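Local coordinates for putative heme binding protein (Tannerella forsythia, PDB 6EU8) that probably binds heme as a member of the HmuY-like family of bacterial hemophores, here in its heme-free form, at residues A[15-20]-A[33-38]; A[142-147]-A[175-180]; A[160-165]-A[170-175]. All coordinates share one frame; numbering follows the deposited sequence.

Contact 1: A[15-20]-A[33-38]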
ATOM      1  N   LYS A  15     -10.000   3.298  -8.615  1.00 32.76           N
ATOM      2  CA  LYS A  15      -9.902   1.881  -8.270  1.00 31.93           C
ATOM      3  C   LYS A  15     -10.393   1.612  -6.864  1.00 28.71           C
ATOM      4  O   LYS A  15     -10.254   2.468  -5.997  1.00 29.16           O
ATOM      5  CB  LYS A  15      -8.448   1.415  -8.297  1.00 35.59           C
ATOM      6  CG  LYS A  15      -7.902   1.057  -9.653  1.00 40.46           C
ATOM      7  CD  LYS A  15      -8.551  -0.213 -10.152  1.00 42.90           C
ATOM      8  CE  LYS A  15      -7.606  -1.013 -11.005  1.00 45.93           C
ATOM      9  NZ  LYS A  15      -8.426  -2.043 -11.691  1.00 47.17           N
ATOM     10  N   THR A  16     -10.910   0.408  -6.658  1.00 29.01           N
ATOM     11  CA  THR A  16     -11.278  -0.081  -5.326  1.00 27.26           C
ATOM     12  C   THR A  16     -10.589  -1.427  -5.110  1.00 28.27           C
ATOM     13  O   THR A  16     -10.776  -2.358  -5.898  1.00 29.71           O
ATOM     14  CB  THR A  16     -12.802  -0.205  -5.167  1.00 30.25           C
ATOM     15  OG1 THR A  16     -13.380   1.106  -5.296  1.00 32.43           O
ATOM     16  CG2 THR A  16     -13.153  -0.794  -3.805  1.00 31.64           C
ATOM     17  N   ILE A  17      -9.761  -1.508  -4.061  1.00 25.76           N
ATOM     18  CA  ILE A  17      -8.949  -2.695  -3.753  1.00 25.76           C
ATOM     19  C   ILE A  17      -9.401  -3.355  -2.436  1.00 25.85           C
ATOM     20  O   ILE A  17      -9.459  -2.711  -1.385  1.00 25.67           O
ATOM     21  CB  ILE A  17      -7.430  -2.346  -3.644  1.00 26.56           C
ATOM     22  CG1 ILE A  17      -6.913  -1.635  -4.904  1.00 28.94           C
ATOM     23  CG2 ILE A  17      -6.598  -3.580  -3.282  1.00 27.03           C
ATOM     24  CD1 ILE A  17      -6.973  -2.457  -6.177  1.00 29.14           C
ATOM     25  N   ASP A  18      -9.680  -4.655  -2.492  1.00 24.43           N
ATOM     26  CA  ASP A  18      -9.979  -5.433  -1.289  1.00 25.11           C
ATOM     27  C   ASP A  18      -8.684  -5.862  -0.612  1.00 25.38           C
ATOM     28  O   ASP A  18      -8.109  -6.900  -0.958  1.00 26.35           O
ATOM     29  CB  ASP A  18     -10.851  -6.640  -1.630  1.00 27.00           C
ATOM     30  CG  ASP A  18     -11.195  -7.491  -0.426  1.00 28.53           C
ATOM     31  OD1 ASP A  18     -10.706  -7.245   0.696  1.00 26.57           O
ATOM     32  OD2 ASP A  18     -11.959  -8.469  -0.626  1.00 33.13           O
ATOM     33  N   ALA A  19      -8.236  -5.048   0.349  1.00 24.35           N
ATOM     34  CA  ALA A  19      -7.024  -5.330   1.151  1.00 23.68           C
ATOM     35  C   ALA A  19      -7.393  -5.731   2.582  1.00 23.55           C
ATOM     36  O   ALA A  19      -6.639  -5.497   3.513  1.00 23.16           O
ATOM     37  CB  ALA A  19      -6.103  -4.106   1.128  1.00 23.29           C
ATOM     38  N   THR A  20      -8.539  -6.406   2.752  1.00 24.55           N
ATOM     39  CA  THR A  20      -9.003  -6.782   4.089  1.00 24.10           C
ATOM     40  C   THR A  20      -8.176  -7.872   4.783  1.00 24.24           C
ATOM     41  O   THR A  20      -8.142  -7.926   6.007  1.00 24.99           O
ATOM     42  CB  THR A  20     -10.491  -7.256   4.055  1.00 25.22           C
ATOM     43  OG1 THR A  20     -10.641  -8.362   3.161  1.00 27.59           O
ATOM     44  CG2 THR A  20     -11.394  -6.102   3.678  1.00 26.66           C
ATOM     45  N   GLY A  33      -4.552  -0.933 -15.314  1.00 35.66           N
ATOM     46  CA  GLY A  33      -5.617  -1.294 -14.387  1.00 33.56           C
ATOM     47  C   GLY A  33      -5.630  -2.725 -13.851  1.00 34.35           C
ATOM     48  O   GLY A  33      -6.497  -3.065 -13.044  1.00 33.89           O
ATOM     49  N   GLN A  34      -4.711  -3.575 -14.310  1.00 34.48           N
ATOM     50  CA  GLN A  34      -4.644  -4.963 -13.866  1.00 34.36           C
ATOM     51  C   GLN A  34      -4.192  -5.017 -12.399  1.00 32.78           C
ATOM     52  O   GLN A  34      -3.411  -4.153 -11.972  1.00 30.64           O
ATOM     53  CB  GLN A  34      -3.588  -5.736 -14.652  1.00 36.96           C
ATOM     54  CG  GLN A  34      -3.793  -5.896 -16.155  1.00 40.34           C
ATOM     55  CD  GLN A  34      -2.477  -6.268 -16.849  1.00 41.08           C
ATOM     56  OE1 GLN A  34      -1.505  -5.494 -16.842  1.00 38.97           O
ATOM     57  NE2 GLN A  34      -2.423  -7.471 -17.413  1.00 42.41           N
ATOM     58  N   THR A  35      -4.689  -6.033 -11.685  1.00 31.44           N
ATOM     59  CA  THR A  35      -4.267  -6.337 -10.301  1.00 30.59           C
ATOM     60  C   THR A  35      -4.036  -7.832 -10.105  1.00 32.89           C
ATOM     61  O   THR A  35      -4.571  -8.647 -10.870  1.00 34.60           O
ATOM     62  CB  THR A  35      -5.285  -5.874  -9.253  1.00 30.35           C
ATOM     63  OG1 THR A  35      -6.486  -6.647  -9.367  1.00 36.29           O
ATOM     64  CG2 THR A  35      -5.590  -4.407  -9.380  1.00 30.48           C
ATOM     65  N   GLU A  36      -3.227  -8.175  -9.092  1.00 30.45           N
ATOM     66  CA  GLU A  36      -2.929  -9.563  -8.674  1.00 32.14           C
ATOM     67  C   GLU A  36      -2.766  -9.597  -7.162  1.00 31.02           C
ATOM     68  O   GLU A  36      -2.096  -8.721  -6.597  1.00 27.34           O
ATOM     69  CB  GLU A  36      -1.628 -10.079  -9.307  1.00 36.21           C
ATOM     70  CG  GLU A  36      -1.791 -11.046 -10.469  1.00 41.76           C
ATOM     71  CD  GLU A  36      -0.453 -11.438 -11.090  1.00 42.82           C
ATOM     72  OE1 GLU A  36       0.461 -11.938 -10.391  1.00 38.31           O
ATOM     73  OE2 GLU A  36      -0.289 -11.232 -12.307  1.00 47.76           O
ATOM     74  N   THR A  37      -3.376 -10.594  -6.524  1.00 28.49           N
ATOM     75  CA  THR A  37      -3.305 -10.748  -5.082  1.00 29.23           C
ATOM     76  C   THR A  37      -2.475 -12.006  -4.742  1.00 30.29           C
ATOM     77  O   THR A  37      -2.762 -13.099  -5.259  1.00 31.10           O
ATOM     78  CB  THR A  37      -4.707 -10.799  -4.444  1.00 31.22           C
ATOM     79  OG1 THR A  37      -5.428  -9.587  -4.751  1.00 32.08           O
ATOM     80  CG2 THR A  37      -4.648 -10.975  -2.937  1.00 29.31           C
ATOM     81  N   HIS A  38      -1.458 -11.873  -3.881  1.00 28.10           N
ATOM     82  CA  HIS A  38      -0.629 -13.016  -3.456  1.00 26.40           C
ATOM     83  C   HIS A  38      -0.320 -12.935  -1.966  1.00 24.82           C
ATOM     84  O   HIS A  38      -0.160 -11.840  -1.416  1.00 24.45           O
ATOM     85  CB  HIS A  38       0.721 -13.034  -4.155  1.00 26.67           C
ATOM     86  CG  HIS A  38       0.640 -13.165  -5.645  1.00 29.59           C
ATOM     87  ND1 HIS A  38       0.576 -14.389  -6.275  1.00 33.18           N
ATOM     88  CD2 HIS A  38       0.587 -12.231  -6.619  1.00 30.36           C
ATOM     89  CE1 HIS A  38       0.516 -14.201  -7.583  1.00 32.12           C
ATOM     90  NE2 HIS A  38       0.512 -12.900  -7.821  1.00 33.43           N
TER
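Polar contact between 15-20 and 33-38 rests on one bond, from Lys15 NZ to the backbone O of Gly33, at 2.6 Å. The ammonium group lies in the carbonyl plane on a lone pair, with a C=O...N angle of 140°. Lys15 gets there by folding its chain: chi2 of -70° and a bend at chi3 carry CE and NZ to the Gly33 carbonyl. Gly33 has a positive phi of 82° in the turn before strand 35-39.

The apolar part is small. Ile17 CD1 and Thr35 CG2 meet tip to tip at 4.0 Å, and Lys15 CE passes the same Thr35 methyl at 4.3 Å. The CA atoms of Ile17 and Thr35 are 8.8 Å apart, too far for a backbone ladder. Lys15, Thr35, Gly33 and Ile17 supply most of the 145 Å² buried in total, Gly33 through its backbone.

Each segment also carries its own polar pair. Asp18 OD1 accepts from Thr20 N at 3.1 Å, an Asx turn where strand 11-18 ends, and from Thr20 OG1. In 33-38, Glu36 OE1 accepts a hydrogen bond from His38 NE2 through its anti lone pair, almost exactly in the imidazole plane; the same carboxylate oxygen also accepts from Lys66 N.

The contact therefore joins two sheets: strand 11-18 pairs with strand 184-194, whereas strand 35-39 pairs with 24-28. Ile17 lies between them, touching Phe189 on its own sheet and Thr26, Val28 and Ile73 on the other.

Contact 2: A[142-147]-A[175-180]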
ATOM      1  N   THR A 142       1.042   7.958   5.418  1.00 23.23           N
ATOM      2  CA  THR A 142       0.282   9.097   5.940  1.00 21.52           C
ATOM      3  C   THR A 142      -1.080   9.360   5.293  1.00 21.58           C
ATOM      4  O   THR A 142      -1.780  10.306   5.706  1.00 23.30           O
ATOM      5  CB  THR A 142       1.113  10.392   5.938  1.00 22.23           C
ATOM      6  OG1 THR A 142       1.260  10.916   4.608  1.00 22.93           O
ATOM      7  CG2 THR A 142       2.468  10.169   6.600  1.00 22.82           C
ATOM      8  N   TRP A 143      -1.499   8.571   4.298  1.00 19.96           N
ATOM      9  CA  TRP A 143      -2.858   8.680   3.734  1.00 20.06           C
ATOM     10  C   TRP A 143      -3.938   8.501   4.819  1.00 20.54           C
ATOM     11  O   TRP A 143      -5.025   9.025   4.675  1.00 21.46           O
ATOM     12  CB  TRP A 143      -3.084   7.717   2.560  1.00 20.60           C
ATOM     13  CG  TRP A 143      -3.392   6.254   2.886  1.00 20.23           C
ATOM     14  CD1 TRP A 143      -2.522   5.261   3.223  1.00 21.34           C
ATOM     15  CD2 TRP A 143      -4.687   5.647   2.822  1.00 20.91           C
ATOM     16  NE1 TRP A 143      -3.201   4.076   3.421  1.00 19.67           N
ATOM     17  CE2 TRP A 143      -4.528   4.280   3.135  1.00 21.10           C
ATOM     18  CE3 TRP A 143      -5.962   6.132   2.513  1.00 21.11           C
ATOM     19  CZ2 TRP A 143      -5.609   3.388   3.173  1.00 21.25           C
ATOM     20  CZ3 TRP A 143      -7.040   5.239   2.527  1.00 21.59           C
ATOM     21  CH2 TRP A 143      -6.853   3.879   2.847  1.00 21.16           C
ATOM     22  N   ILE A 144      -3.604   7.761   5.883  1.00 21.81           N
ATOM     23  CA  ILE A 144      -4.455   7.660   7.092  1.00 21.98           C
ATOM     24  C   ILE A 144      -3.902   8.636   8.139  1.00 21.62           C
ATOM     25  O   ILE A 144      -2.756   8.527   8.556  1.00 22.86           O
ATOM     26  CB  ILE A 144      -4.412   6.216   7.653  1.00 22.54           C
ATOM     27  CG1 ILE A 144      -4.976   5.196   6.661  1.00 23.39           C
ATOM     28  CG2 ILE A 144      -5.072   6.124   9.043  1.00 24.31           C
ATOM     29  CD1 ILE A 144      -6.425   5.393   6.280  1.00 23.74           C
ATOM     30  N   VAL A 145      -4.732   9.598   8.565  1.00 21.28           N
ATOM     31  CA  VAL A 145      -4.378  10.467   9.670  1.00 23.11           C
ATOM     32  C   VAL A 145      -4.538   9.699  11.013  1.00 22.95           C
ATOM     33  O   VAL A 145      -3.649   9.765  11.865  1.00 24.00           O
ATOM     34  CB  VAL A 145      -5.258  11.730   9.706  1.00 23.56           C
ATOM     35  CG1 VAL A 145      -4.908  12.628  10.918  1.00 24.10           C
ATOM     36  CG2 VAL A 145      -5.131  12.520   8.394  1.00 23.75           C
ATOM     37  N   GLU A 146      -5.692   9.054  11.184  1.00 23.41           N
ATOM     38  CA  GLU A 146      -6.003   8.261  12.400  1.00 27.12           C
ATOM     39  C   GLU A 146      -6.779   7.022  12.010  1.00 24.50           C
ATOM     40  O   GLU A 146      -7.685   7.094  11.175  1.00 22.99           O
ATOM     41  CB  GLU A 146      -6.973   9.021  13.322  1.00 33.11           C
ATOM     42  CG  GLU A 146      -6.491  10.189  14.125  1.00 40.85           C
ATOM     43  CD  GLU A 146      -7.563  10.544  15.161  1.00 45.86           C
ATOM     44  OE1 GLU A 146      -7.768   9.729  16.088  1.00 51.18           O
ATOM     45  OE2 GLU A 146      -8.246  11.578  15.002  1.00 55.47           O
ATOM     46  N   ASN A 147      -6.515   5.908  12.707  1.00 25.87           N
ATOM     47  CA  ASN A 147      -7.312   4.679  12.568  1.00 24.88           C
ATOM     48  C   ASN A 147      -7.677   4.085  13.958  1.00 25.33           C
ATOM     49  O   ASN A 147      -7.106   3.068  14.358  1.00 29.44           O
ATOM     50  CB  ASN A 147      -6.560   3.650  11.742  1.00 26.22           C
ATOM     51  CG  ASN A 147      -7.373   2.411  11.464  1.00 26.41           C
ATOM     52  OD1 ASN A 147      -8.599   2.459  11.421  1.00 24.86           O
ATOM     53  ND2 ASN A 147      -6.705   1.312  11.270  1.00 28.10           N
ATOM     54  N   THR A 175      -9.737   8.153  -1.477  1.00 24.08           N
ATOM     55  CA  THR A 175     -11.104   8.601  -1.214  1.00 26.07           C
ATOM     56  C   THR A 175     -11.838   7.815  -0.139  1.00 25.33           C
ATOM     57  O   THR A 175     -12.726   8.376   0.519  1.00 26.88           O
ATOM     58  CB  THR A 175     -11.963   8.601  -2.499  1.00 25.63           C
ATOM     59  OG1 THR A 175     -12.102   7.278  -3.032  1.00 24.55           O
ATOM     60  CG2 THR A 175     -11.369   9.540  -3.539  1.00 28.50           C
ATOM     61  N   ASP A 176     -11.509   6.533   0.039  1.00 25.13           N
ATOM     62  CA  ASP A 176     -12.192   5.678   1.017  1.00 25.39           C
ATOM     63  C   ASP A 176     -11.265   4.606   1.586  1.00 25.03           C
ATOM     64  O   ASP A 176     -10.390   4.072   0.873  1.00 24.56           O
ATOM     65  CB  ASP A 176     -13.431   4.979   0.397  1.00 27.03           C
ATOM     66  CG  ASP A 176     -14.416   5.959  -0.287  1.00 31.24           C
ATOM     67  OD1 ASP A 176     -14.235   6.273  -1.502  1.00 32.74           O
ATOM     68  OD2 ASP A 176     -15.415   6.376   0.378  1.00 28.98           O
ATOM     69  N   ALA A 177     -11.480   4.282   2.862  1.00 24.15           N
ATOM     70  CA  ALA A 177     -10.797   3.154   3.547  1.00 22.99           C
ATOM     71  C   ALA A 177     -11.736   2.050   4.014  1.00 23.81           C
ATOM     72  O   ALA A 177     -11.272   1.017   4.541  1.00 24.48           O
ATOM     73  CB  ALA A 177     -10.025   3.675   4.725  1.00 21.20           C
ATOM     74  N   THR A 178     -13.044   2.265   3.837  1.00 24.58           N
ATOM     75  CA  THR A 178     -14.060   1.274   4.123  1.00 24.89           C
ATOM     76  C   THR A 178     -15.029   1.174   2.941  1.00 26.03           C
ATOM     77  O   THR A 178     -15.152   2.110   2.162  1.00 26.33           O
ATOM     78  CB  THR A 178     -14.892   1.648   5.380  1.00 26.45           C
ATOM     79  OG1 THR A 178     -15.702   2.803   5.114  1.00 26.86           O
ATOM     80  CG2 THR A 178     -14.013   2.002   6.563  1.00 25.66           C
ATOM     81  N   ASN A 179     -15.744   0.066   2.860  1.00 26.02           N
ATOM     82  CA  ASN A 179     -16.856  -0.112   1.901  1.00 28.02           C
ATOM     83  C   ASN A 179     -18.147   0.525   2.469  1.00 28.42           C
ATOM     84  O   ASN A 179     -18.118   1.183   3.494  1.00 29.22           O
ATOM     85  CB  ASN A 179     -17.017  -1.601   1.514  1.00 27.76           C
ATOM     86  CG  ASN A 179     -17.572  -2.479   2.649  1.00 27.26           C
ATOM     87  OD1 ASN A 179     -17.849  -2.009   3.753  1.00 27.59           O
ATOM     88  ND2 ASN A 179     -17.714  -3.757   2.366  1.00 28.92           N
ATOM     89  N   ASP A 180     -19.279   0.327   1.781  1.00 33.10           N
ATOM     90  CA  ASP A 180     -20.553   0.935   2.205  1.00 35.30           C
ATOM     91  C   ASP A 180     -21.158   0.295   3.481  1.00 35.80           C
ATOM     92  O   ASP A 180     -22.089   0.854   4.076  1.00 37.65           O
ATOM     93  CB  ASP A 180     -21.573   0.899   1.057  1.00 37.77           C
ATOM     94  CG  ASP A 180     -21.175   1.777  -0.136  1.00 41.88           C
ATOM     95  OD1 ASP A 180     -20.400   2.743   0.016  1.00 41.58           O
ATOM     96  OD2 ASP A 180     -21.668   1.508  -1.254  1.00 50.34           O
TER
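Trp143 meets Asp176 and Ala177 with the far end of its six-membered ring, and no hydrogen bond crosses between 142-147 and 175-180. The backbones stay well apart, with 9.6 Å between the CA atoms of Trp143 and Thr175, and the indole bridges the space between the segments. CH2 of Trp143 comes within 3.7 Å of Ala177 CB, which approaches the ring obliquely. At the ring edge, near its plane, lies the carbonyl oxygen of Asp176, 3.9 Å from Trp143 CZ3.

The torsions account for this reach. With chi1 at 80°, CG of Trp143 sits between its own backbone N and carbonyl carbon, and the indole extends toward the other segment. Ile144 follows along one face: its CD1 rests 3.6 Å above the indole plane, offset toward the rim, and its end also comes to 4.3 Å from Ala177 CB. The alanine methyl is thus met by both neighbours.

Both segments are bent. Val145 and Glu146 form a classic beta bulge opposite Val154, and Thr175 and Asp176 form another opposite Ser188. Within the second bulge Thr175 OG1 donates to Asp176 OD1 at 2.8 Å, while the CB of Asp176 points away from the indole. Outside the two segments, Phe76 supplies the carbonyl O for Trp143 NE1 and an edge-to-face ring contact.

With no hydrogen bond across it, the contact consists of van der Waals packing on Ala177 CB plus the Asp176 carbonyl O at the ring edge; its 108 Å² of buried area is modest, and the rotation of the indole is probably fixed in part by Phe76.

Contact 3: A[160-165]-A[170-175]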
ATOM      1  N   PHE A 160      -1.027  12.954  -3.330  1.00 23.38           N
ATOM      2  CA  PHE A 160       0.310  12.363  -3.368  1.00 23.10           C
ATOM      3  C   PHE A 160       0.837  12.290  -4.806  1.00 23.66           C
ATOM      4  O   PHE A 160       0.057  12.148  -5.747  1.00 25.02           O
ATOM      5  CB  PHE A 160       0.346  10.940  -2.717  1.00 23.82           C
ATOM      6  CG  PHE A 160      -0.015  10.936  -1.252  1.00 24.59           C
ATOM      7  CD1 PHE A 160      -1.341  10.882  -0.855  1.00 26.07           C
ATOM      8  CD2 PHE A 160       0.963  10.967  -0.290  1.00 25.22           C
ATOM      9  CE1 PHE A 160      -1.704  10.910   0.513  1.00 26.85           C
ATOM     10  CE2 PHE A 160       0.620  10.973   1.072  1.00 26.29           C
ATOM     11  CZ  PHE A 160      -0.715  10.940   1.471  1.00 24.83           C
ATOM     12  N   VAL A 161       2.149  12.409  -4.947  1.00 24.11           N
ATOM     13  CA  VAL A 161       2.795  12.137  -6.233  1.00 25.12           C
ATOM     14  C   VAL A 161       3.826  11.026  -6.033  1.00 23.76           C
ATOM     15  O   VAL A 161       4.665  11.100  -5.140  1.00 24.88           O
ATOM     16  CB  VAL A 161       3.433  13.391  -6.863  1.00 27.62           C
ATOM     17  CG1 VAL A 161       4.044  13.005  -8.220  1.00 30.50           C
ATOM     18  CG2 VAL A 161       2.379  14.506  -7.049  1.00 28.31           C
ATOM     19  N   VAL A 162       3.755  10.015  -6.889  1.00 25.75           N
ATOM     20  CA  VAL A 162       4.656   8.871  -6.854  1.00 26.75           C
ATOM     21  C   VAL A 162       5.384   8.758  -8.201  1.00 27.12           C
ATOM     22  O   VAL A 162       4.724   8.722  -9.241  1.00 26.98           O
ATOM     23  CB  VAL A 162       3.898   7.557  -6.584  1.00 25.77           C
ATOM     24  CG1 VAL A 162       4.873   6.443  -6.246  1.00 26.37           C
ATOM     25  CG2 VAL A 162       2.898   7.711  -5.424  1.00 28.00           C
ATOM     26  N   LYS A 163       6.710   8.667  -8.131  1.00 26.07           N
ATOM     27  CA  LYS A 163       7.595   8.443  -9.309  1.00 28.80           C
ATOM     28  C   LYS A 163       8.000   6.987  -9.369  1.00 29.51           C
ATOM     29  O   LYS A 163       8.453   6.432  -8.334  1.00 28.82           O
ATOM     30  CB  LYS A 163       8.892   9.265  -9.189  1.00 32.88           C
ATOM     31  CG  LYS A 163       8.723  10.770  -9.159  1.00 37.13           C
ATOM     32  CD  LYS A 163       9.928  11.526  -8.578  1.00 44.32           C
ATOM     33  CE  LYS A 163      11.101  11.626  -9.530  1.00 50.48           C
ATOM     34  NZ  LYS A 163      11.970  12.761  -9.115  1.00 55.55           N
ATOM     35  N   PHE A 164       7.882   6.367 -10.561  1.00 30.00           N
ATOM     36  CA  PHE A 164       8.114   4.927 -10.751  1.00 29.56           C
ATOM     37  C   PHE A 164       9.437   4.604 -11.457  1.00 33.89           C
ATOM     38  O   PHE A 164      10.075   5.502 -12.026  1.00 32.72           O
ATOM     39  CB  PHE A 164       6.919   4.297 -11.455  1.00 30.46           C
ATOM     40  CG  PHE A 164       5.632   4.489 -10.696  1.00 30.44           C
ATOM     41  CD1 PHE A 164       5.466   3.872  -9.455  1.00 30.62           C
ATOM     42  CD2 PHE A 164       4.621   5.311 -11.183  1.00 30.93           C
ATOM     43  CE1 PHE A 164       4.307   4.082  -8.720  1.00 28.82           C
ATOM     44  CE2 PHE A 164       3.445   5.507 -10.459  1.00 31.36           C
ATOM     45  CZ  PHE A 164       3.298   4.892  -9.219  1.00 30.18           C
ATOM     46  N   LYS A 165       9.844   3.329 -11.367  1.00 33.73           N
ATOM     47  CA  LYS A 165      11.182   2.892 -11.799  1.00 37.62           C
ATOM     48  C   LYS A 165      11.444   3.063 -13.299  1.00 38.46           C
ATOM     49  O   LYS A 165      12.615   3.141 -13.700  1.00 35.05           O
ATOM     50  CB  LYS A 165      11.475   1.447 -11.367  1.00 38.09           C
ATOM     51  CG  LYS A 165      10.666   0.370 -12.057  1.00 38.90           C
ATOM     52  CD  LYS A 165      10.955  -1.005 -11.477  1.00 43.39           C
ATOM     53  CE  LYS A 165      10.135  -2.072 -12.190  1.00 46.41           C
ATOM     54  NZ  LYS A 165      10.860  -3.377 -12.252  1.00 49.08           N
ATOM     55  N   ALA A 170       2.487   9.152 -11.065  1.00 26.79           N
ATOM     56  CA  ALA A 170       1.051   9.366 -10.836  1.00 27.98           C
ATOM     57  C   ALA A 170       0.799  10.364  -9.723  1.00 25.61           C
ATOM     58  O   ALA A 170       1.569  10.469  -8.753  1.00 27.21           O
ATOM     59  CB  ALA A 170       0.365   8.068 -10.505  1.00 26.80           C
ATOM     60  N   LYS A 171      -0.296  11.106  -9.915  1.00 25.66           N
ATOM     61  CA  LYS A 171      -0.979  11.848  -8.850  1.00 27.49           C
ATOM     62  C   LYS A 171      -2.060  10.948  -8.305  1.00 25.16           C
ATOM     63  O   LYS A 171      -2.871  10.398  -9.064  1.00 24.69           O
ATOM     64  CB  LYS A 171      -1.625  13.112  -9.424  1.00 29.97           C
ATOM     65  CG  LYS A 171      -0.668  14.033 -10.177  1.00 34.90           C
ATOM     66  CD  LYS A 171      -1.466  15.155 -10.826  1.00 37.69           C
ATOM     67  CE  LYS A 171      -0.806  15.711 -12.071  1.00 43.60           C
ATOM     68  NZ  LYS A 171      -1.738  16.726 -12.663  1.00 43.16           N
ATOM     69  N   ILE A 172      -2.106  10.795  -6.971  1.00 24.60           N
ATOM     70  CA  ILE A 172      -3.058   9.891  -6.317  1.00 24.17           C
ATOM     71  C   ILE A 172      -3.794  10.608  -5.165  1.00 22.76           C
ATOM     72  O   ILE A 172      -3.148  11.264  -4.353  1.00 26.80           O
ATOM     73  CB  ILE A 172      -2.326   8.636  -5.750  1.00 24.00           C
ATOM     74  CG1 ILE A 172      -1.525   7.884  -6.847  1.00 26.06           C
ATOM     75  CG2 ILE A 172      -3.331   7.714  -5.082  1.00 25.73           C
ATOM     76  CD1 ILE A 172      -0.699   6.693  -6.358  1.00 27.23           C
ATOM     77  N   LYS A 173      -5.123  10.511  -5.160  1.00 25.42           N
ATOM     78  CA  LYS A 173      -5.947  11.004  -4.045  1.00 26.28           C
ATOM     79  C   LYS A 173      -6.787   9.846  -3.540  1.00 24.00           C
ATOM     80  O   LYS A 173      -7.635   9.301  -4.254  1.00 24.53           O
ATOM     81  CB  LYS A 173      -6.856  12.162  -4.497  1.00 29.23           C
ATOM     82  CG  LYS A 173      -7.652  12.772  -3.335  1.00 35.70           C
ATOM     83  CD  LYS A 173      -7.774  14.285  -3.424  1.00 40.29           C
ATOM     84  CE  LYS A 173      -8.868  14.815  -2.490  1.00 44.72           C
ATOM     85  NZ  LYS A 173      -8.502  16.116  -1.850  1.00 42.96           N
ATOM     86  N   PHE A 174      -6.566   9.450  -2.274  1.00 25.17           N
ATOM     87  CA  PHE A 174      -7.335   8.373  -1.652  1.00 24.70           C
ATOM     88  C   PHE A 174      -8.686   8.922  -1.230  1.00 25.28           C
ATOM     89  O   PHE A 174      -8.764  10.057  -0.771  1.00 27.33           O
ATOM     90  CB  PHE A 174      -6.601   7.748  -0.456  1.00 25.47           C
ATOM     91  CG  PHE A 174      -5.338   7.011  -0.843  1.00 25.40           C
ATOM     92  CD1 PHE A 174      -4.134   7.690  -0.941  1.00 24.59           C
ATOM     93  CD2 PHE A 174      -5.362   5.639  -1.121  1.00 25.94           C
ATOM     94  CE1 PHE A 174      -2.965   7.041  -1.324  1.00 26.01           C
ATOM     95  CE2 PHE A 174      -4.195   4.992  -1.507  1.00 26.94           C
ATOM     96  CZ  PHE A 174      -2.998   5.692  -1.588  1.00 26.96           C
ATOM     97  N   THR A 175      -9.737   8.153  -1.477  1.00 24.08           N
ATOM     98  CA  THR A 175     -11.104   8.601  -1.214  1.00 26.07           C
ATOM     99  C   THR A 175     -11.838   7.815  -0.139  1.00 25.33           C
ATOM    100  O   THR A 175     -12.726   8.376   0.519  1.00 26.88           O
ATOM    101  CB  THR A 175     -11.963   8.601  -2.499  1.00 25.63           C
ATOM    102  OG1 THR A 175     -12.102   7.278  -3.032  1.00 24.55           O
ATOM    103  CG2 THR A 175     -11.369   9.540  -3.539  1.00 28.50           C
TER
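Phe160 and Phe174 both place CG anti to the carbonyl carbon, with chi1 of -62° in Phe160 and a similar value in Phe174, and their rings meet where the two side chains cross at about a right angle. CD1 of Phe160 comes 4.2 Å from CE1 of Phe174, lying at the edge of the Phe174 ring near its plane. The carbonyl O of Ile172 lies in turn at the edge of the Phe160 ring, in its plane. Ile172 also covers part of one Phe174 face: its CG2 stands 3.8 Å above that ring, offset toward the rim.

Further along the same sheet face, Ile172 CD1 reaches Val162 CG2 at 3.9 Å, the two side chains crossing obliquely. Phe164 has left the strand, but its end bends back and CE2 comes 4.0 Å from Ala170 CB.

Strands 160-163 and 169-178 form an antiparallel beta hairpin within the large sheet. Phe160 with Ile172 and Val162 with Ala170 are hydrogen-bonded pairs: Ile172 N bonds to Phe160 O at 2.8 Å and Val162 N to Ala170 O at 2.9 Å, each with its reciprocal bond. The four N-H...O angles lie between 158° and 167°. Between them Val161 and Lys171 make the non-hydrogen-bonded pair, and two CA-H...O contacts, Lys171 CA to Phe160 O and Val161 CA to Ala170 O, add to the ladder.

Val161 and Lys171 turn to the opposite face from Phe160, Val162, Ala170 and Ile172. There Val161 CG1 passes 3.6 Å from Ala170 O, while the Lys171 chain runs on extended and its NZ donates to Val96 O. The hairpin is flanked by two further strands: Val161 bonds to Ile86 of strand 84-87 through its backbone, and Lys171 to Glu192 of strand 184-194.

Contact 1 closes before the other two open, and contact 3 is nested within the loop that contact 2 closes. Their centres are all about 16 Å apart, yet each reaches the large antiparallel sheet. Contact 3 is a ladder inside that sheet, whereas contact 1 joins its strand 11-18 to the separate four-stranded sheet. Contacts 2 and 3 share Thr175 and strand 169-178, and they touch: Trp143 CE3 lies 3.4 Å from Phe174 CB. Contact 1 touches neither, its nearest atoms staying about 6 Å away, but strand 184-194 pairs with both 11-18 and 169-178. The large sheet thus connects all three regions of this predominantly beta protein.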